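Alpha-1,2-Mannosidase (Trichoderma reesei, PDB 1HCU) probably trims alpha-1,2-linked mannose residues from high-mannose N-glycans of glycoproteins, as a calcium-dependent glycosyl hydrolase of family 47. Local coordinates at residues Gln136-Ala141 against Thr192-Tyr197; Asn142-Ala147 against Pro157-Asn162; Ser397-Tyr402 against Ala461-Ala466; Ala401-Gly406 against Val471-Thr476. One frame throughout, in Å; residues are numbered along the deposited sequence.

Contacts 1 and 2 share helix 127-144, while contacts 3 and 4 share helix 393-405; the two pairs stand far apart, with centres 32 to 38 Å from one another. Within each pair the chemistry follows burial. Contacts 2 and 3 are buried, with no hydrogen bond between their segments and apolar side-chain packing, branched aliphatic groups meeting aromatic rings or other methyls. Contacts 1 and 4 are only partly buried and are led by polar groups: an amide on a tyrosine hydroxyl in one, an arginine and a water on loop backbone in the other. Side-chain hydrogen bonds join the members of each pair, from Tyr197 to Asn142 and from Tyr399 to Val473.

Contact 1 of 4, residues Gln136-Ala141 against Thr192-Tyr197; sequences QAQTLA and TGNPQY
Gln138 reaches Tyr197 with its amide nitrogen: NE2 donates to the hydroxyl OH over 3.0 Å at a nearly straight 164°. The hydroxyl lies in the amide plane, and NE2 sits at the edge of the ring, the two flat groups being turned 67° from one another. The extended chain of Gln138, with CG trans to the backbone N, spans the gap from helix 127-144, and the other end of the amide, OE1, rests 3.8 Å from the methyl CG2 of Thr192. One helical turn along, Ala141 CB touches CE1 of the same ring at 4.1 Å.

The Tyr197 hydroxyl has a second hydrogen bond, to Asn142 OD1, so two side chains of helix 127-144 hold it. Leu188 and Ser189 of helix 182-192 also touch the Tyr197 side chain. The turn carrying Tyr197 is stiffened: Thr192 OG1, itself hydrogen-bonded with Leu188 O one turn back, accepts from Asn194 N at 3.1 Å, and Asn194 OD1 takes a bond from Gln196 N, also 3.1 Å. Gly193, with positive phi, ends helix 182-192 between them. The result is a short inter-helix turn, with an ST turn and then an Asn cap, packed on a third helix.

Contact 2 of 4, residues Asn142-Ala147 against Pro157-Asn162; sequences NGLKVA and PTVFFN
The end of helix 127-144, running into a 3-10 turn, passes strand 158-160 in the opposite sense, with CA atoms 7.1 Å apart at Gly143 and Phe161 and 6.2 Å apart at Ala147 and Val159. No hydrogen bond crosses between the two segments; side chains and one bare piece of helix backbone make the whole contact.

At the helix end, the far rim of the Phe161 ring lies against Gly143, whose lack of a side chain lets CE2 come within 3.6 Å of the carbonyl carbon C. The neighbouring ring atom CZ meets Leu144 CD1 at 3.6 Å. That methyl is shared, since it also approaches Val159 CG2, at 4.1 Å. Val159 thus works with both branches. Its CG1, placed trans to the carbonyl carbon (chi1 -63°), turns to the 3-10 residues, where it lies 3.5 Å from Val146 CG1 and 3.8 Å from Ala147 CB. Val146 and Val159 lie alongside each other, pointing in opposite senses.

Val98 of helix 98-117 touches both Val159 and Ala147, and Leu144 also packs on Thr101 and Trp185. The Leu144 side chain is about 9 Å from that of Glu100, a predicted proton donor. Backbone bonds of the strand go elsewhere, from Val159 to Ser96 and from Phe160 to Arg166. Across the interface, then, the side-chain contacts are all apolar: nothing directional joins the segments, and their fit rests on methyl groups, one ring and the bare Gly143 backbone, with polar backbone groups of the strand paired within the surrounding sheet.

Contact 3 of 4, residues Ser397-Tyr402 against Ala461-Ala466; sequences SLYYAY and AYLIFA
Ile464 swings CG1 trans to its backbone N (chi1 -161°) and stays extended beyond, which sends CD1 across to segment 397-402 of helix 393-405; on that helix Tyr399 turns its ring out in the same trans sense (chi1 168°). The two side chains lie antiparallel, side by side. The methyl ends on the opposing backbone, 3.6 Å from Tyr399 CA, and beside the next helical turn, 3.8 Å from Tyr402 CB. Leu398 O lies equally near that methyl, at 3.8 Å. Going the other way, the Tyr399 ring lies beside segment 461-465 of helix 451-465: Ile464 CB is at its edge, 3.8 Å from CD2, and Leu463 CB stands 3.7 Å from CE2. The Tyr402 ring flanks the isoleucine stem, CD1 being 3.9 Å from Ile464 CG1.

All five touching residues are buried, and no hydrogen bond links the two segments. The Tyr399 hydroxyl is satisfied beyond them, by a hydrogen bond with Val473 N, which fixes the outer end of the ring. Ile464 O likewise takes Gln411 NE2 from helix 408-425, and Tyr402 packs on Trp410 of that helix.

The axes of these short segments approach to 9.4 Å and are inclined by 17°, with the same N-to-C sense. This nearly parallel pairing along a hydrophobic seam is consistent with neighbours in one layer of the (alpha/alpha)7 barrel of family 47.

Contact 4 of 4, residues Ala401-Gly406 against Val471-Thr476; sequences AYRVTG and VQVQAT
Arg403 NE donates to Val473 O over 3.0 Å with an N-H...O angle of 157°, and the carbonyl oxygen lies near the guanidinium plane, at its edge. NH2 of Arg403 adds a weak, more bent bond to the same Val473 oxygen at 3.3 Å. The third nitrogen, NH1, forms a salt bridge with Glu468, so the charged group is held from several directions and its rotation should be well defined. Water 1 makes a further link: it donates to Arg403 O at 3.0 Å and accepts from Ala475 N at 2.7 Å, with a weak bond from NH2 besides.

Bends at chi2 (-58°) and chi3 (-47°) shape the arginine chain so that NE and NH2 both come to the Val473 carbonyl. Gln472 then covers one guanidinium face, CB sitting 3.8 Å above the centre of the group. In the fold, the loop that follows helix 451-465 crosses in extended form beside the last turn of helix 393-405, which probably belongs to the ring of paired helices that builds this family's barrel, and Gly406, with positive phi, terminates that helix.

The loop keeps its own shape partly through Gln474 NE2, which bonds to Gln472 O. Apolar contacts adjoin the polar ones: Val473 CG2 lies against the arginine stem at CB and CG, though the modelled separation is implausibly short and doubtful. Farther along, Ala475 CB rests 3.8 Å from Val404 CA, and Val404 also touches Ile317 and Ile321 of helix 312-323 and Ile329 and Ile333 of helix 326-344.

Contact 1 of 4, residues Gln136-Ala141 against Thr192-Tyr197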
loop_
_atom_site.group_PDB
_atom_site.type_symbol
_atom_site.label_atom_id
_atom_site.label_comp_id
_atom_site.label_asym_id
_atom_site.label_seq_id
_atom_site.Cartn_x
_atom_site.Cartn_y
_atom_site.Cartn_z
ATOM N N GLN A 136 13.374 -17.704 -5.979
ATOM C CA GLN A 136 13.633 -16.407 -6.598
ATOM C C GLN A 136 13.587 -15.267 -5.579
ATOM O O GLN A 136 14.333 -14.299 -5.702
ATOM C CB GLN A 136 12.639 -16.158 -7.739
ATOM C CG GLN A 136 12.959 -16.923 -9.031
ATOM C CD GLN A 136 14.063 -16.269 -9.861
ATOM O OE1 GLN A 136 13.860 -15.949 -11.031
ATOM N NE2 GLN A 136 15.227 -16.072 -9.264
ATOM N N ALA A 137 12.729 -15.392 -4.566
ATOM C CA ALA A 137 12.614 -14.360 -3.533
ATOM C C ALA A 137 13.919 -14.275 -2.743
ATOM O O ALA A 137 14.427 -13.191 -2.470
ATOM C CB ALA A 137 11.457 -14.678 -2.596
ATOM N N GLN A 138 14.461 -15.429 -2.378
ATOM C CA GLN A 138 15.708 -15.464 -1.638
ATOM C C GLN A 138 16.853 -14.930 -2.503
ATOM O O GLN A 138 17.718 -14.210 -2.015
ATOM C CB GLN A 138 15.991 -16.885 -1.171
ATOM C CG GLN A 138 17.273 -17.031 -0.381
ATOM C CD GLN A 138 17.300 -18.309 0.425
ATOM O OE1 GLN A 138 16.818 -19.347 -0.025
ATOM N NE2 GLN A 138 17.870 -18.245 1.621
ATOM N N THR A 139 16.839 -15.255 -3.793
ATOM C CA THR A 139 17.872 -14.767 -4.703
ATOM C C THR A 139 17.841 -13.235 -4.733
ATOM O O THR A 139 18.886 -12.581 -4.645
ATOM C CB THR A 139 17.672 -15.320 -6.147
ATOM O OG1 THR A 139 17.859 -16.740 -6.148
ATOM C CG2 THR A 139 18.662 -14.686 -7.117
ATOM N N LEU A 140 16.639 -12.670 -4.847
ATOM C CA LEU A 140 16.462 -11.219 -4.873
ATOM C C LEU A 140 16.983 -10.621 -3.567
ATOM O O LEU A 140 17.771 -9.669 -3.565
ATOM C CB LEU A 140 14.977 -10.862 -5.004
ATOM C CG LEU A 140 14.533 -9.674 -5.865
ATOM C CD1 LEU A 140 13.100 -9.290 -5.476
ATOM C CD2 LEU A 140 15.458 -8.487 -5.695
ATOM N N ALA A 141 16.529 -11.181 -2.452
ATOM C CA ALA A 141 16.932 -10.682 -1.147
ATOM C C ALA A 141 18.437 -10.759 -0.923
ATOM O O ALA A 141 19.003 -9.907 -0.250
ATOM C CB ALA A 141 16.202 -11.440 -0.046
ATOM N N THR A 192 12.640 -19.710 4.821
ATOM C CA THR A 192 13.927 -20.293 4.427
ATOM C C THR A 192 14.718 -20.927 5.572
ATOM O O THR A 192 15.546 -21.798 5.344
ATOM C CB THR A 192 14.868 -19.233 3.805
ATOM O OG1 THR A 192 15.179 -18.245 4.800
ATOM C CG2 THR A 192 14.219 -18.558 2.600
ATOM N N GLY A 193 14.490 -20.474 6.796
ATOM C CA GLY A 193 15.234 -21.017 7.918
ATOM C C GLY A 193 16.522 -20.245 8.149
ATOM O O GLY A 193 17.296 -20.572 9.044
ATOM N N ASN A 194 16.755 -19.227 7.327
ATOM C CA ASN A 194 17.943 -18.385 7.437
ATOM C C ASN A 194 17.542 -17.105 8.189
ATOM O O ASN A 194 16.883 -16.233 7.634
ATOM C CB ASN A 194 18.464 -18.032 6.040
ATOM C CG ASN A 194 19.704 -17.166 6.082
ATOM O OD1 ASN A 194 20.140 -16.744 7.149
ATOM N ND2 ASN A 194 20.279 -16.895 4.914
ATOM N N PRO A 195 17.944 -16.987 9.466
ATOM C CA PRO A 195 17.652 -15.848 10.346
ATOM C C PRO A 195 18.215 -14.489 9.931
ATOM O O PRO A 195 17.718 -13.447 10.378
ATOM C CB PRO A 195 18.220 -16.300 11.697
ATOM C CG PRO A 195 18.145 -17.787 11.626
ATOM C CD PRO A 195 18.632 -18.050 10.220
ATOM N N GLN A 196 19.248 -14.497 9.090
ATOM C CA GLN A 196 19.884 -13.260 8.639
ATOM C C GLN A 196 18.888 -12.200 8.122
ATOM O O GLN A 196 18.935 -11.045 8.544
ATOM C CB GLN A 196 20.928 -13.573 7.554
ATOM C CG GLN A 196 21.763 -12.365 7.089
ATOM C CD GLN A 196 22.533 -12.598 5.760
ATOM O OE1 GLN A 196 23.308 -11.738 5.325
ATOM N NE2 GLN A 196 22.308 -13.750 5.117
ATOM N N TYR A 197 17.977 -12.587 7.234
ATOM C CA TYR A 197 17.023 -11.636 6.662
ATOM C C TYR A 197 16.266 -10.831 7.711
ATOM O O TYR A 197 16.273 -9.601 7.672
ATOM C CB TYR A 197 16.048 -12.364 5.726
ATOM C CG TYR A 197 16.763 -13.195 4.682
ATOM C CD1 TYR A 197 17.644 -12.601 3.777
ATOM C CD2 TYR A 197 16.633 -14.584 4.660
ATOM C CE1 TYR A 197 18.386 -13.371 2.886
ATOM C CE2 TYR A 197 17.372 -15.363 3.772
ATOM C CZ TYR A 197 18.250 -14.749 2.893
ATOM O OH TYR A 197 19.031 -15.510 2.053
#

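Contact 2 of 4, residues Asn142-Ala147 against Pro157-Asn162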
loop_
_atom_site.group_PDB
_atom_site.type_symbol
_atom_site.label_atom_id
_atom_site.label_comp_id
_atom_site.label_asym_id
_atom_site.label_seq_id
_atom_site.Cartn_x
_atom_site.Cartn_y
_atom_site.Cartn_z
ATOM N N ASN A 142 19.090 -11.771 -1.485
ATOM C CA ASN A 142 20.530 -11.891 -1.301
ATOM C C ASN A 142 21.286 -10.745 -1.962
ATOM O O ASN A 142 22.437 -10.483 -1.625
ATOM C CB ASN A 142 21.038 -13.245 -1.813
ATOM C CG ASN A 142 20.756 -14.375 -0.835
ATOM O OD1 ASN A 142 20.796 -14.176 0.383
ATOM N ND2 ASN A 142 20.484 -15.563 -1.356
ATOM N N GLY A 143 20.636 -10.055 -2.890
ATOM C CA GLY A 143 21.288 -8.937 -3.540
ATOM C C GLY A 143 20.893 -7.666 -2.817
ATOM O O GLY A 143 21.710 -6.773 -2.567
ATOM N N LEU A 144 19.620 -7.594 -2.467
ATOM C CA LEU A 144 19.080 -6.439 -1.775
ATOM C C LEU A 144 19.741 -6.241 -0.410
ATOM O O LEU A 144 19.922 -5.111 0.039
ATOM C CB LEU A 144 17.570 -6.614 -1.601
ATOM C CG LEU A 144 16.571 -5.783 -2.426
ATOM C CD1 LEU A 144 17.093 -5.420 -3.805
ATOM C CD2 LEU A 144 15.291 -6.586 -2.515
ATOM N N LYS A 145 20.131 -7.335 0.233
ATOM C CA LYS A 145 20.724 -7.243 1.563
ATOM C C LYS A 145 21.951 -6.344 1.693
ATOM O O LYS A 145 22.293 -5.929 2.801
ATOM C CB LYS A 145 21.039 -8.641 2.105
ATOM C CG LYS A 145 22.207 -9.342 1.461
ATOM C CD LYS A 145 22.579 -10.568 2.281
ATOM C CE LYS A 145 23.784 -11.279 1.701
ATOM N NZ LYS A 145 24.192 -12.446 2.544
ATOM N N VAL A 146 22.607 -6.028 0.576
ATOM C CA VAL A 146 23.790 -5.157 0.613
ATOM C C VAL A 146 23.384 -3.772 1.137
ATOM O O VAL A 146 24.220 -2.987 1.589
ATOM C CB VAL A 146 24.459 -5.021 -0.803
ATOM C CG1 VAL A 146 23.645 -4.091 -1.712
ATOM C CG2 VAL A 146 25.889 -4.528 -0.658
ATOM N N ALA A 147 22.086 -3.497 1.084
ATOM C CA ALA A 147 21.523 -2.238 1.552
ATOM C C ALA A 147 21.778 -2.022 3.045
ATOM O O ALA A 147 21.885 -0.882 3.510
ATOM C CB ALA A 147 20.021 -2.220 1.283
ATOM N N PRO A 157 18.668 3.294 0.889
ATOM C CA PRO A 157 17.491 3.226 0.011
ATOM C C PRO A 157 17.713 2.706 -1.414
ATOM O O PRO A 157 16.788 2.186 -2.045
ATOM C CB PRO A 157 16.983 4.664 0.015
ATOM C CG PRO A 157 18.249 5.459 0.103
ATOM C CD PRO A 157 19.034 4.697 1.167
ATOM N N THR A 158 18.932 2.842 -1.917
ATOM C CA THR A 158 19.240 2.409 -3.274
ATOM C C THR A 158 20.466 1.498 -3.366
ATOM O O THR A 158 21.476 1.727 -2.694
ATOM C CB THR A 158 19.488 3.637 -4.186
ATOM O OG1 THR A 158 18.359 4.516 -4.120
ATOM C CG2 THR A 158 19.701 3.206 -5.631
ATOM N N VAL A 159 20.362 0.464 -4.202
ATOM C CA VAL A 159 21.466 -0.470 -4.442
ATOM C C VAL A 159 21.600 -0.706 -5.940
ATOM O O VAL A 159 20.759 -0.265 -6.727
ATOM C CB VAL A 159 21.253 -1.833 -3.753
ATOM C CG1 VAL A 159 21.200 -1.650 -2.246
ATOM C CG2 VAL A 159 19.988 -2.508 -4.287
ATOM N N PHE A 160 22.674 -1.382 -6.332
ATOM C CA PHE A 160 22.932 -1.686 -7.738
ATOM C C PHE A 160 23.354 -3.153 -7.852
ATOM O O PHE A 160 24.000 -3.683 -6.948
ATOM C CB PHE A 160 24.056 -0.788 -8.287
ATOM C CG PHE A 160 23.753 0.686 -8.231
ATOM C CD1 PHE A 160 23.940 1.413 -7.055
ATOM C CD2 PHE A 160 23.290 1.355 -9.365
ATOM C CE1 PHE A 160 23.671 2.792 -7.009
ATOM C CE2 PHE A 160 23.021 2.724 -9.330
ATOM C CZ PHE A 160 23.213 3.444 -8.145
ATOM N N PHE A 161 22.988 -3.803 -8.956
ATOM C CA PHE A 161 23.327 -5.214 -9.183
ATOM C C PHE A 161 24.280 -5.365 -10.363
ATOM O O PHE A 161 25.030 -6.337 -10.455
ATOM C CB PHE A 161 22.072 -6.039 -9.504
ATOM C CG PHE A 161 21.170 -6.276 -8.331
ATOM C CD1 PHE A 161 20.015 -7.038 -8.474
ATOM C CD2 PHE A 161 21.462 -5.736 -7.091
ATOM C CE1 PHE A 161 19.163 -7.258 -7.395
ATOM C CE2 PHE A 161 20.623 -5.947 -6.005
ATOM C CZ PHE A 161 19.469 -6.710 -6.156
ATOM N N ASN A 162 24.223 -4.400 -11.268
ATOM C CA ASN A 162 25.020 -4.410 -12.475
ATOM C C ASN A 162 25.918 -3.177 -12.493
ATOM O O ASN A 162 25.428 -2.051 -12.421
ATOM C CB ASN A 162 24.082 -4.364 -13.689
ATOM C CG ASN A 162 24.812 -4.518 -15.004
ATOM O OD1 ASN A 162 26.016 -4.296 -15.086
ATOM N ND2 ASN A 162 24.075 -4.893 -16.050
#

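Contact 3 of 4, residues Ser397-Tyr402 against Ala461-Ala466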
loop_
_atom_site.group_PDB
_atom_site.type_symbol
_atom_site.label_atom_id
_atom_site.label_comp_id
_atom_site.label_asym_id
_atom_site.label_seq_id
_atom_site.Cartn_x
_atom_site.Cartn_y
_atom_site.Cartn_z
ATOM N N SER A 397 -9.400 1.074 2.509
ATOM C CA SER A 397 -10.071 1.436 3.747
ATOM C C SER A 397 -11.546 1.047 3.775
ATOM O O SER A 397 -12.046 0.601 4.807
ATOM C CB SER A 397 -9.886 2.925 4.036
ATOM O OG SER A 397 -8.530 3.175 4.368
ATOM N N LEU A 398 -12.234 1.201 2.648
ATOM C CA LEU A 398 -13.634 0.829 2.578
ATOM C C LEU A 398 -13.741 -0.670 2.837
ATOM O O LEU A 398 -14.644 -1.127 3.541
ATOM C CB LEU A 398 -14.210 1.164 1.202
ATOM C CG LEU A 398 -14.325 2.663 0.899
ATOM C CD1 LEU A 398 -14.657 2.859 -0.577
ATOM C CD2 LEU A 398 -15.395 3.288 1.791
ATOM N N TYR A 399 -12.812 -1.433 2.274
ATOM C CA TYR A 399 -12.814 -2.873 2.469
ATOM C C TYR A 399 -12.744 -3.217 3.960
ATOM O O TYR A 399 -13.575 -3.981 4.454
ATOM C CB TYR A 399 -11.654 -3.515 1.697
ATOM C CG TYR A 399 -11.396 -4.955 2.068
ATOM C CD1 TYR A 399 -10.286 -5.300 2.837
ATOM C CD2 TYR A 399 -12.276 -5.969 1.688
ATOM C CE1 TYR A 399 -10.061 -6.613 3.222
ATOM C CE2 TYR A 399 -12.058 -7.291 2.072
ATOM C CZ TYR A 399 -10.951 -7.604 2.839
ATOM O OH TYR A 399 -10.731 -8.903 3.250
ATOM N N TYR A 400 -11.774 -2.650 4.680
ATOM C CA TYR A 400 -11.657 -2.921 6.115
ATOM C C TYR A 400 -12.926 -2.523 6.870
ATOM O O TYR A 400 -13.367 -3.248 7.777
ATOM C CB TYR A 400 -10.473 -2.178 6.737
ATOM C CG TYR A 400 -9.125 -2.831 6.523
ATOM C CD1 TYR A 400 -8.345 -2.516 5.410
ATOM C CD2 TYR A 400 -8.617 -3.752 7.451
ATOM C CE1 TYR A 400 -7.094 -3.093 5.223
ATOM C CE2 TYR A 400 -7.363 -4.341 7.272
ATOM C CZ TYR A 400 -6.607 -4.000 6.153
ATOM O OH TYR A 400 -5.356 -4.536 5.976
ATOM N N ALA A 401 -13.500 -1.371 6.507
ATOM C CA ALA A 401 -14.720 -0.878 7.150
ATOM C C ALA A 401 -15.837 -1.923 7.050
ATOM O O ALA A 401 -16.547 -2.189 8.031
ATOM C CB ALA A 401 -15.162 0.436 6.513
ATOM N N TYR A 402 -15.970 -2.532 5.874
ATOM C CA TYR A 402 -16.984 -3.558 5.660
ATOM C C TYR A 402 -16.675 -4.833 6.460
ATOM O O TYR A 402 -17.555 -5.385 7.115
ATOM C CB TYR A 402 -17.108 -3.899 4.162
ATOM C CG TYR A 402 -18.065 -5.038 3.906
ATOM C CD1 TYR A 402 -17.599 -6.318 3.612
ATOM C CD2 TYR A 402 -19.441 -4.865 4.076
ATOM C CE1 TYR A 402 -18.468 -7.394 3.507
ATOM C CE2 TYR A 402 -20.321 -5.937 3.974
ATOM C CZ TYR A 402 -19.827 -7.199 3.695
ATOM O OH TYR A 402 -20.687 -8.268 3.651
ATOM N N ALA A 461 -11.101 -4.407 -4.203
ATOM C CA ALA A 461 -12.422 -4.254 -4.800
ATOM C C ALA A 461 -13.117 -5.615 -4.919
ATOM O O ALA A 461 -14.304 -5.755 -4.616
ATOM C CB ALA A 461 -12.307 -3.600 -6.176
ATOM N N TYR A 462 -12.360 -6.618 -5.342
ATOM C CA TYR A 462 -12.886 -7.960 -5.492
ATOM C C TYR A 462 -13.253 -8.612 -4.155
ATOM O O TYR A 462 -14.359 -9.132 -3.989
ATOM C CB TYR A 462 -11.857 -8.829 -6.199
ATOM C CG TYR A 462 -12.285 -10.260 -6.324
ATOM C CD1 TYR A 462 -13.290 -10.623 -7.213
ATOM C CD2 TYR A 462 -11.707 -11.251 -5.537
ATOM C CE1 TYR A 462 -13.712 -11.931 -7.320
ATOM C CE2 TYR A 462 -12.124 -12.570 -5.636
ATOM C CZ TYR A 462 -13.128 -12.899 -6.532
ATOM O OH TYR A 462 -13.546 -14.195 -6.653
ATOM N N LEU A 463 -12.319 -8.581 -3.208
ATOM C CA LEU A 463 -12.519 -9.196 -1.902
ATOM C C LEU A 463 -13.706 -8.655 -1.124
ATOM O O LEU A 463 -14.311 -9.373 -0.325
ATOM C CB LEU A 463 -11.243 -9.065 -1.054
ATOM C CG LEU A 463 -10.039 -9.860 -1.583
ATOM C CD1 LEU A 463 -8.795 -9.574 -0.732
ATOM C CD2 LEU A 463 -10.380 -11.349 -1.568
ATOM N N ILE A 464 -14.056 -7.396 -1.350
ATOM C CA ILE A 464 -15.181 -6.836 -0.628
ATOM C C ILE A 464 -16.526 -7.397 -1.143
ATOM O O ILE A 464 -17.529 -7.363 -0.425
ATOM C CB ILE A 464 -15.144 -5.284 -0.675
ATOM C CG1 ILE A 464 -16.027 -4.722 0.441
ATOM C CG2 ILE A 464 -15.557 -4.779 -2.041
ATOM C CD1 ILE A 464 -15.884 -3.226 0.644
ATOM N N PHE A 465 -16.532 -7.946 -2.362
ATOM C CA PHE A 465 -17.747 -8.532 -2.952
ATOM C C PHE A 465 -17.651 -10.073 -3.011
ATOM O O PHE A 465 -18.655 -10.766 -3.181
ATOM C CB PHE A 465 -17.976 -7.994 -4.381
ATOM C CG PHE A 465 -18.052 -6.480 -4.477
ATOM C CD1 PHE A 465 -19.013 -5.764 -3.756
ATOM C CD2 PHE A 465 -17.171 -5.773 -5.300
ATOM C CE1 PHE A 465 -19.093 -4.377 -3.857
ATOM C CE2 PHE A 465 -17.242 -4.383 -5.405
ATOM C CZ PHE A 465 -18.208 -3.679 -4.682
ATOM N N ALA A 466 -16.433 -10.588 -2.859
ATOM C CA ALA A 466 -16.153 -12.023 -2.927
ATOM C C ALA A 466 -16.637 -12.881 -1.762
ATOM O O ALA A 466 -17.109 -12.376 -0.744
ATOM C CB ALA A 466 -14.647 -12.245 -3.121
#

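Contact 4 of 4, residues Ala401-Gly406 against Val471-Thr476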
loop_
_atom_site.group_PDB
_atom_site.type_symbol
_atom_site.label_atom_id
_atom_site.label_comp_id
_atom_site.label_asym_id
_atom_site.label_seq_id
_atom_site.Cartn_x
_atom_site.Cartn_y
_atom_site.Cartn_z
ATOM N N ALA A 401 -13.500 -1.371 6.507
ATOM C CA ALA A 401 -14.720 -0.878 7.150
ATOM C C ALA A 401 -15.837 -1.923 7.050
ATOM O O ALA A 401 -16.547 -2.189 8.031
ATOM C CB ALA A 401 -15.162 0.436 6.513
ATOM N N TYR A 402 -15.970 -2.532 5.874
ATOM C CA TYR A 402 -16.984 -3.558 5.660
ATOM C C TYR A 402 -16.675 -4.833 6.460
ATOM O O TYR A 402 -17.555 -5.385 7.115
ATOM C CB TYR A 402 -17.108 -3.899 4.162
ATOM C CG TYR A 402 -18.065 -5.038 3.906
ATOM C CD1 TYR A 402 -17.599 -6.318 3.612
ATOM C CD2 TYR A 402 -19.441 -4.865 4.076
ATOM C CE1 TYR A 402 -18.468 -7.394 3.507
ATOM C CE2 TYR A 402 -20.321 -5.937 3.974
ATOM C CZ TYR A 402 -19.827 -7.199 3.695
ATOM O OH TYR A 402 -20.687 -8.268 3.651
ATOM N N ARG A 403 -15.426 -5.292 6.412
ATOM C CA ARG A 403 -15.029 -6.503 7.139
ATOM C C ARG A 403 -15.228 -6.389 8.642
ATOM O O ARG A 403 -15.427 -7.401 9.316
ATOM C CB ARG A 403 -13.560 -6.856 6.864
ATOM C CG ARG A 403 -13.235 -7.191 5.411
ATOM C CD ARG A 403 -14.064 -8.358 4.895
ATOM N NE ARG A 403 -14.060 -9.456 5.851
ATOM C CZ ARG A 403 -14.791 -10.562 5.736
ATOM N NH1 ARG A 403 -15.595 -10.736 4.698
ATOM N NH2 ARG A 403 -14.732 -11.485 6.680
ATOM N N VAL A 404 -15.155 -5.169 9.174
ATOM C CA VAL A 404 -15.343 -4.990 10.612
ATOM C C VAL A 404 -16.796 -4.715 11.010
ATOM O O VAL A 404 -17.174 -5.003 12.140
ATOM C CB VAL A 404 -14.435 -3.859 11.190
ATOM C CG1 VAL A 404 -15.028 -2.481 10.915
ATOM C CG2 VAL A 404 -14.245 -4.069 12.680
ATOM N N THR A 405 -17.612 -4.173 10.103
ATOM C CA THR A 405 -19.015 -3.886 10.440
ATOM C C THR A 405 -20.038 -4.874 9.872
ATOM O O THR A 405 -21.056 -5.163 10.508
ATOM C CB THR A 405 -19.482 -2.489 9.956
ATOM O OG1 THR A 405 -19.492 -2.462 8.522
ATOM C CG2 THR A 405 -18.584 -1.392 10.485
ATOM N N GLY A 406 -19.782 -5.374 8.669
ATOM C CA GLY A 406 -20.729 -6.281 8.049
ATOM C C GLY A 406 -21.875 -5.481 7.448
ATOM O O GLY A 406 -22.890 -6.040 7.042
ATOM N N VAL A 471 -8.051 -15.408 3.465
ATOM C CA VAL A 471 -7.427 -14.153 3.101
ATOM C C VAL A 471 -8.229 -12.963 3.630
ATOM O O VAL A 471 -7.657 -11.933 3.964
ATOM C CB VAL A 471 -7.297 -14.046 1.570
ATOM C CG1 VAL A 471 -6.593 -12.755 1.190
ATOM C CG2 VAL A 471 -6.529 -15.243 1.044
ATOM N N GLN A 472 -9.550 -13.117 3.713
ATOM C CA GLN A 472 -10.428 -12.055 4.204
ATOM C C GLN A 472 -10.082 -11.718 5.657
ATOM O O GLN A 472 -9.815 -12.612 6.461
ATOM C CB GLN A 472 -11.900 -12.499 4.129
ATOM C CG GLN A 472 -12.450 -12.807 2.722
ATOM C CD GLN A 472 -12.969 -11.578 1.976
ATOM O OE1 GLN A 472 -13.525 -11.697 0.881
ATOM N NE2 GLN A 472 -12.797 -10.403 2.565
ATOM N N VAL A 473 -10.085 -10.436 6.007
ATOM C CA VAL A 473 -9.773 -10.077 7.383
ATOM C C VAL A 473 -10.976 -10.376 8.298
ATOM O O VAL A 473 -12.102 -9.961 8.019
ATOM C CB VAL A 473 -9.359 -8.585 7.497
ATOM C CG1 VAL A 473 -8.114 -8.321 6.656
ATOM C CG2 VAL A 473 -10.471 -7.707 7.031
ATOM N N GLN A 474 -10.733 -11.123 9.375
ATOM C CA GLN A 474 -11.787 -11.488 10.319
ATOM C C GLN A 474 -11.942 -10.444 11.423
ATOM O O GLN A 474 -10.988 -10.128 12.140
ATOM C CB GLN A 474 -11.484 -12.852 10.948
ATOM C CG GLN A 474 -11.203 -13.966 9.943
ATOM C CD GLN A 474 -12.334 -14.167 8.956
ATOM O OE1 GLN A 474 -13.487 -14.318 9.344
ATOM N NE2 GLN A 474 -12.004 -14.177 7.669
ATOM N N ALA A 475 -13.160 -9.921 11.554
ATOM C CA ALA A 475 -13.474 -8.901 12.549
ATOM C C ALA A 475 -13.349 -9.395 13.984
ATOM O O ALA A 475 -13.031 -8.623 14.886
ATOM C CB ALA A 475 -14.880 -8.371 12.316
ATOM N N THR A 476 -13.616 -10.675 14.202
ATOM C CA THR A 476 -13.533 -11.224 15.542
ATOM C C THR A 476 -12.247 -12.021 15.745
ATOM O O THR A 476 -12.242 -13.055 16.416
ATOM C CB THR A 476 -14.748 -12.118 15.855
ATOM O OG1 THR A 476 -14.762 -13.233 14.959
ATOM C CG2 THR A 476 -16.048 -11.324 15.701
HETATM O O HOH W 1 -15.026 -10.403 9.611
#